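Local coordinates for GDSL-like Lipase (Parabacteroides distasonis, PDB 3P94), which probably acts as a serine esterase of the SGNH hydrolase clan, perhaps cleaving lysophospholipids, at residues 55-58 against 64-67; 38-41 against 45-48; 14-19 against 67-72. One frame throughout, in Å; residues are numbered along the deposited sequence.

How the contacts relate
Contacts 1 and 3 share helix 59-71 and the residue Arg67, and their centres lie about 13 Å apart; a probable hydrogen bond of 3.1 Å between Phe66 O and Ile71 N ties their backbones together. Asp69, the acceptor in contact 3, also pairs with Arg65 of contact 1, making the two parts of one polar network. Contact 2 stands apart at the surface, its centre about 21 Å from that of contact 1 and about 18 Å from that of contact 3. It comes earlier in the chain than contact 1. Of the contacting side chains, Gln57 in contact 1 lies near, without touching, the probable Ser31-His182-Asp179 catalytic triad.

Contact 1: 55-58 against 64-67; sequences SGQT and VRFR
Arg65, on helix 59-71, reaches across to the amide of Gln57 in the loop that follows strand 49-53. Its aliphatic chain leaves CB with CG anti to the backbone N and runs on to CD, which passes 3.9 Å from Gln57 OE1. The chain then bends at chi3 (60°), and this turn brings the NE side of the guanidinium to face the amide oxygen. Arg65 NE donates to Gln57 OE1 at 2.8 Å, and Arg65 NH2 adds a second bond to the same OE1 at 3.0 Å. The grip is side-on, two nitrogens sharing one oxygen, and neither bond is straight (144° at NE). OE1 sits in the guanidinium plane, at its edge, whereas both donors lie off the amide plane, on the same face of it. The last nitrogen, NH1, turns the other way, to Arg52 O. Gln57 is fixed at its other amide atom too, since NE2 donates to Ala7 O and Gln8 OE1. With Gln57 close to the probable triad, these bonds are likely to help hold its loop beside the presumed active site. The buried pair thus links helix 59-71 to the end of strand 49-53 and the N-terminal segment.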
# COMPACT_ATOMS: atom_id res chain seq x y z
N SER A 55 4.06 -3.45 8.88
CA SER A 55 4.26 -4.85 8.52
C SER A 55 3.08 -5.75 8.91
O SER A 55 2.53 -5.60 10.00
CB SER A 55 5.52 -5.39 9.17
OG SER A 55 6.65 -4.74 8.62
N GLY A 56 2.72 -6.65 7.99
CA GLY A 56 1.68 -7.66 8.18
C GLY A 56 0.23 -7.22 8.11
O GLY A 56 -0.67 -8.08 8.19
N GLN A 57 -0.03 -5.92 7.96
CA GLN A 57 -1.40 -5.41 7.96
C GLN A 57 -2.17 -5.74 6.68
O GLN A 57 -1.60 -5.78 5.59
CB GLN A 57 -1.43 -3.90 8.19
CG GLN A 57 -1.10 -3.53 9.63
CD GLN A 57 -1.85 -2.31 10.12
OE1 GLN A 57 -2.24 -1.43 9.35
NE2 GLN A 57 -2.10 -2.25 11.43
N THR A 58 -3.47 -5.95 6.84
CA THR A 58 -4.40 -6.19 5.74
C THR A 58 -5.19 -4.90 5.53
O THR A 58 -5.05 -3.95 6.32
CB THR A 58 -5.31 -7.41 6.00
OG1 THR A 58 -6.37 -7.06 6.89
CG2 THR A 58 -4.56 -8.65 6.46
N VAL A 64 -9.45 0.83 9.44
CA VAL A 64 -9.67 1.26 10.82
C VAL A 64 -8.59 2.31 11.25
O VAL A 64 -8.93 3.32 11.87
CB VAL A 64 -9.74 0.05 11.78
CG1 VAL A 64 -9.66 0.47 13.25
CG2 VAL A 64 -11.01 -0.76 11.53
N ARG A 65 -7.34 2.10 10.86
CA ARG A 65 -6.20 2.99 11.16
C ARG A 65 -6.21 4.29 10.31
O ARG A 65 -5.55 5.27 10.66
CB ARG A 65 -4.91 2.20 10.88
CG ARG A 65 -3.64 2.88 11.32
CD ARG A 65 -2.49 1.93 11.38
NE ARG A 65 -2.14 1.26 10.12
CZ ARG A 65 -1.29 1.74 9.21
NH1 ARG A 65 -0.79 2.97 9.34
NH2 ARG A 65 -0.94 1.01 8.16
N PHE A 66 -6.95 4.27 9.18
CA PHE A 66 -7.04 5.34 8.18
C PHE A 66 -7.31 6.73 8.76
O PHE A 66 -6.70 7.70 8.30
CB PHE A 66 -8.12 5.02 7.13
CG PHE A 66 -7.89 5.65 5.78
CD1 PHE A 66 -6.93 5.13 4.91
CD2 PHE A 66 -8.64 6.74 5.37
CE1 PHE A 66 -6.70 5.72 3.66
CE2 PHE A 66 -8.42 7.32 4.11
CZ PHE A 66 -7.46 6.80 3.27
N ARG A 67 -8.22 6.83 9.74
CA ARG A 67 -8.57 8.13 10.34
C ARG A 67 -7.34 8.78 11.06
O ARG A 67 -7.08 9.95 10.83
CB ARG A 67 -9.77 7.98 11.28
CG ARG A 67 -10.19 9.26 11.98
CD ARG A 67 -11.67 9.25 12.37
NE ARG A 67 -12.52 8.99 11.21
CZ ARG A 67 -12.88 9.91 10.32
NH1 ARG A 67 -12.53 11.18 10.48
NH2 ARG A 67 -13.62 9.57 9.27

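Contact 2: 38-41 against 45-48; sequences PADS and IRNN
Asp40 and Arg46 form an end-on, bidentate salt bridge between the residue that leaves helix 36-39 and the short, weakly bonded helix 43-47, on the surface of this flavodoxin-like fold. The two side chains cross at about a right angle, yet their flat ends meet edge to edge, the carboxylate and guanidinium planes 36° apart. Each terminal nitrogen takes its own oxygen. Arg46 NH1 donates to Asp40 OD1 at 2.9 Å in an almost straight bond (169°), and Arg46 NH2 meets Asp40 OD2, also at 2.9 Å. Both oxygens are used on their syn sides, and both lie close to the guanidinium plane, although the nitrogens stand somewhat out of the carboxylate plane. Arg46 starts with CG wedged between its backbone N and carbonyl carbon (chi1 69°), then stays extended from CG to NE, a shape that carries the charge to the aspartate.

The pair belongs to a larger cluster with helix 185-202, where Glu192 is a further and stronger partner of Arg46 NH2 and Lys189 binds Asp40 OD2. An asparagine in place of Asp40 would probably deprive Lys189 of the Asp40 carboxylate and leave Arg46 with an uncharged mate unable to accept at both ends of the guanidinium.

Beside the salt bridge the backbones are joined through a water. It donates to Ser41 O at 2.7 Å and accepts from Ile45 N at 2.9 Å, spanning the turn between the two helices. Helix 43-47 closes in a Schellman motif at Asn48. Across the same turn, the nearest approach of the Ile45 side chain is its CD1 methyl, 4.1 Å from Ser41 O.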
# COMPACT_ATOMS: atom_id res chain seq x y z
N PRO A 38 14.13 1.04 5.83
CA PRO A 38 15.43 0.37 6.00
C PRO A 38 16.23 0.25 4.69
O PRO A 38 17.45 0.30 4.73
CB PRO A 38 15.07 -1.00 6.57
CG PRO A 38 13.63 -1.16 6.41
CD PRO A 38 13.01 0.19 6.30
N ALA A 39 15.54 0.12 3.53
CA ALA A 39 16.18 0.01 2.22
C ALA A 39 16.72 1.38 1.74
O ALA A 39 17.79 1.41 1.13
CB ALA A 39 15.18 -0.54 1.21
N ASP A 40 15.98 2.48 1.98
CA ASP A 40 16.33 3.83 1.53
C ASP A 40 15.83 4.83 2.58
O ASP A 40 14.76 5.41 2.42
CB ASP A 40 15.70 4.10 0.14
CG ASP A 40 16.14 5.36 -0.60
OD1 ASP A 40 16.91 6.14 -0.02
OD2 ASP A 40 15.71 5.55 -1.76
N SER A 41 16.62 5.02 3.64
CA SER A 41 16.30 5.83 4.83
C SER A 41 15.89 7.29 4.55
O SER A 41 15.19 7.85 5.39
CB SER A 41 17.45 5.81 5.83
OG SER A 41 18.60 6.46 5.33
N ILE A 45 11.75 11.46 3.60
CA ILE A 45 12.20 12.77 4.07
C ILE A 45 12.60 13.71 2.90
O ILE A 45 12.19 14.86 2.93
CB ILE A 45 13.36 12.59 5.11
CG1 ILE A 45 12.83 12.17 6.50
CG2 ILE A 45 14.27 13.78 5.19
CD1 ILE A 45 13.80 11.16 7.27
N ARG A 46 13.35 13.23 1.89
CA ARG A 46 13.79 14.09 0.77
C ARG A 46 12.64 14.55 -0.14
O ARG A 46 12.76 15.56 -0.83
CB ARG A 46 14.90 13.44 -0.07
CG ARG A 46 14.49 12.22 -0.91
CD ARG A 46 15.74 11.53 -1.45
NE ARG A 46 15.41 10.39 -2.31
CZ ARG A 46 15.73 9.13 -2.03
NH1 ARG A 46 16.38 8.83 -0.91
NH2 ARG A 46 15.39 8.16 -2.87
N ASN A 47 11.51 13.84 -0.10
CA ASN A 47 10.35 14.18 -0.91
C ASN A 47 9.21 14.79 -0.08
O ASN A 47 8.17 15.14 -0.65
CB ASN A 47 9.86 12.94 -1.61
CG ASN A 47 10.75 12.48 -2.72
OD1 ASN A 47 10.89 13.15 -3.74
ND2 ASN A 47 11.35 11.31 -2.56
N ASN A 48 9.40 14.91 1.25
CA ASN A 48 8.41 15.40 2.20
C ASN A 48 7.18 14.47 2.16
O ASN A 48 6.04 14.92 2.04
CB ASN A 48 8.05 16.89 1.98
CG ASN A 48 7.17 17.50 3.06
OD1 ASN A 48 7.19 17.09 4.23
ND2 ASN A 48 6.37 18.49 2.68
O HOH W 1 12.75 8.96 4.79

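Contact 3: 14-19 against 67-72; sequences EANKTV and RQDVIN
Asn16, on the short, weakly bonded helix 13-16, presents its side-chain amide to Gln68 and Asp69 near the end of helix 59-71. Along that helix, Arg67 comes first and opens a wider, pi-type turn in which its O accepts from Asn72 N at 2.8 Å. In the conformer modelled for Gln68, one of two, its CG comes 3.3 Å from Asn16 ND2, while its NE2 bonds Phe9 O and comes down on Asp69 OD1 from above the carboxylate plane. Asp69 takes the one hydrogen bond that crosses the contact. Its chi1 of -73° sets the carboxylate beside the backbone N, where OD1 receives Asn16 ND2 at 2.8 Å in a nearly straight bond of 173°. That N-H arrives almost in line with the C-O bond, while the amide and carboxylate planes stand 76° apart. The buried carboxylate is thus shared out, with OD1 receiving the Asn16 amide and, in one conformer, that of Gln68, and OD2 the guanidinium of Arg65. Arg52 NE in turn binds Asn16 OD1, which fixes the amide's flip so that ND2 faces the carboxylate; such surroundings would probably favour an ionised Asp69.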
# COMPACT_ATOMS: atom_id res chain seq x y z
N GLU A 14 2.40 8.56 18.44
CA GLU A 14 3.37 9.55 18.89
C GLU A 14 3.97 10.33 17.72
O GLU A 14 4.05 11.56 17.80
CB GLU A 14 4.47 8.90 19.74
CG GLU A 14 4.01 8.51 21.14
CD GLU A 14 3.42 9.63 21.98
OE1 GLU A 14 3.99 10.75 21.99
OE2 GLU A 14 2.37 9.39 22.62
N ALA A 15 4.37 9.62 16.65
CA ALA A 15 4.94 10.22 15.44
C ALA A 15 3.99 11.24 14.81
O ALA A 15 4.45 12.28 14.34
CB ALA A 15 5.28 9.14 14.45
N ASN A 16 2.67 10.96 14.82
CA ASN A 16 1.63 11.84 14.26
C ASN A 16 1.59 13.22 14.94
O ASN A 16 1.27 14.21 14.28
CB ASN A 16 0.26 11.18 14.38
CG ASN A 16 0.05 10.02 13.43
OD1 ASN A 16 0.73 9.86 12.42
ND2 ASN A 16 -0.90 9.16 13.74
N LYS A 17 1.96 13.29 16.23
CA LYS A 17 1.95 14.53 17.04
C LYS A 17 3.00 15.57 16.59
O LYS A 17 2.87 16.73 16.96
CB LYS A 17 2.15 14.20 18.53
CG LYS A 17 1.10 13.24 19.11
CD LYS A 17 0.97 13.44 20.61
CE LYS A 17 0.93 12.18 21.41
NZ LYS A 17 1.69 12.35 22.67
N THR A 18 4.02 15.17 15.80
CA THR A 18 5.04 16.12 15.35
C THR A 18 5.05 16.29 13.83
O THR A 18 5.88 17.04 13.30
CB THR A 18 6.43 15.75 15.90
OG1 THR A 18 6.74 14.40 15.57
CG2 THR A 18 6.54 16.00 17.40
N VAL A 19 4.09 15.65 13.13
CA VAL A 19 3.91 15.82 11.69
C VAL A 19 3.29 17.22 11.48
O VAL A 19 2.35 17.57 12.19
CB VAL A 19 3.03 14.69 11.08
CG1 VAL A 19 2.56 15.04 9.67
CG2 VAL A 19 3.77 13.36 11.08
N ARG A 67 -8.22 6.83 9.74
CA ARG A 67 -8.57 8.13 10.34
C ARG A 67 -7.34 8.78 11.06
O ARG A 67 -7.08 9.95 10.83
CB ARG A 67 -9.77 7.98 11.28
CG ARG A 67 -10.19 9.26 11.98
CD ARG A 67 -11.67 9.25 12.37
NE ARG A 67 -12.52 8.99 11.21
CZ ARG A 67 -12.88 9.91 10.32
NH1 ARG A 67 -12.53 11.18 10.48
NH2 ARG A 67 -13.62 9.57 9.27
N GLN A 68 -6.61 8.01 11.88
CA GLN A 68 -5.46 8.52 12.65
C GLN A 68 -4.23 8.77 11.77
O GLN A 68 -3.58 9.80 11.90
CB GLN A 68 -5.09 7.53 13.78
CG GLN A 68 -3.88 7.99 14.62
CD GLN A 68 -3.33 6.94 15.55
OE1 GLN A 68 -3.75 6.85 16.71
NE2 GLN A 68 -2.35 6.17 15.08
N ASP A 69 -3.90 7.82 10.91
CA ASP A 69 -2.69 7.89 10.11
C ASP A 69 -2.81 8.54 8.75
O ASP A 69 -1.79 8.75 8.11
CB ASP A 69 -2.09 6.48 10.01
CG ASP A 69 -1.45 6.00 11.33
OD1 ASP A 69 -1.37 6.81 12.28
OD2 ASP A 69 -1.01 4.84 11.39
N VAL A 70 -4.04 8.92 8.31
CA VAL A 70 -4.22 9.58 7.02
C VAL A 70 -5.10 10.83 7.20
O VAL A 70 -4.59 11.93 7.03
CB VAL A 70 -4.79 8.66 5.88
CG1 VAL A 70 -4.97 9.44 4.58
CG2 VAL A 70 -3.90 7.45 5.64
N ILE A 71 -6.40 10.66 7.50
CA ILE A 71 -7.38 11.76 7.61
C ILE A 71 -6.89 12.86 8.58
O ILE A 71 -6.88 14.04 8.19
CB ILE A 71 -8.79 11.26 8.01
CG1 ILE A 71 -9.35 10.25 6.95
CG2 ILE A 71 -9.75 12.45 8.25
CD1 ILE A 71 -10.57 9.47 7.32
N ASN A 72 -6.49 12.49 9.81
CA ASN A 72 -6.07 13.47 10.82
C ASN A 72 -4.76 14.21 10.46
O ASN A 72 -4.51 15.27 11.04
CB ASN A 72 -5.96 12.82 12.18
CG ASN A 72 -7.32 12.44 12.76
OD1 ASN A 72 -8.39 12.82 12.26
ND2 ASN A 72 -7.32 11.65 13.83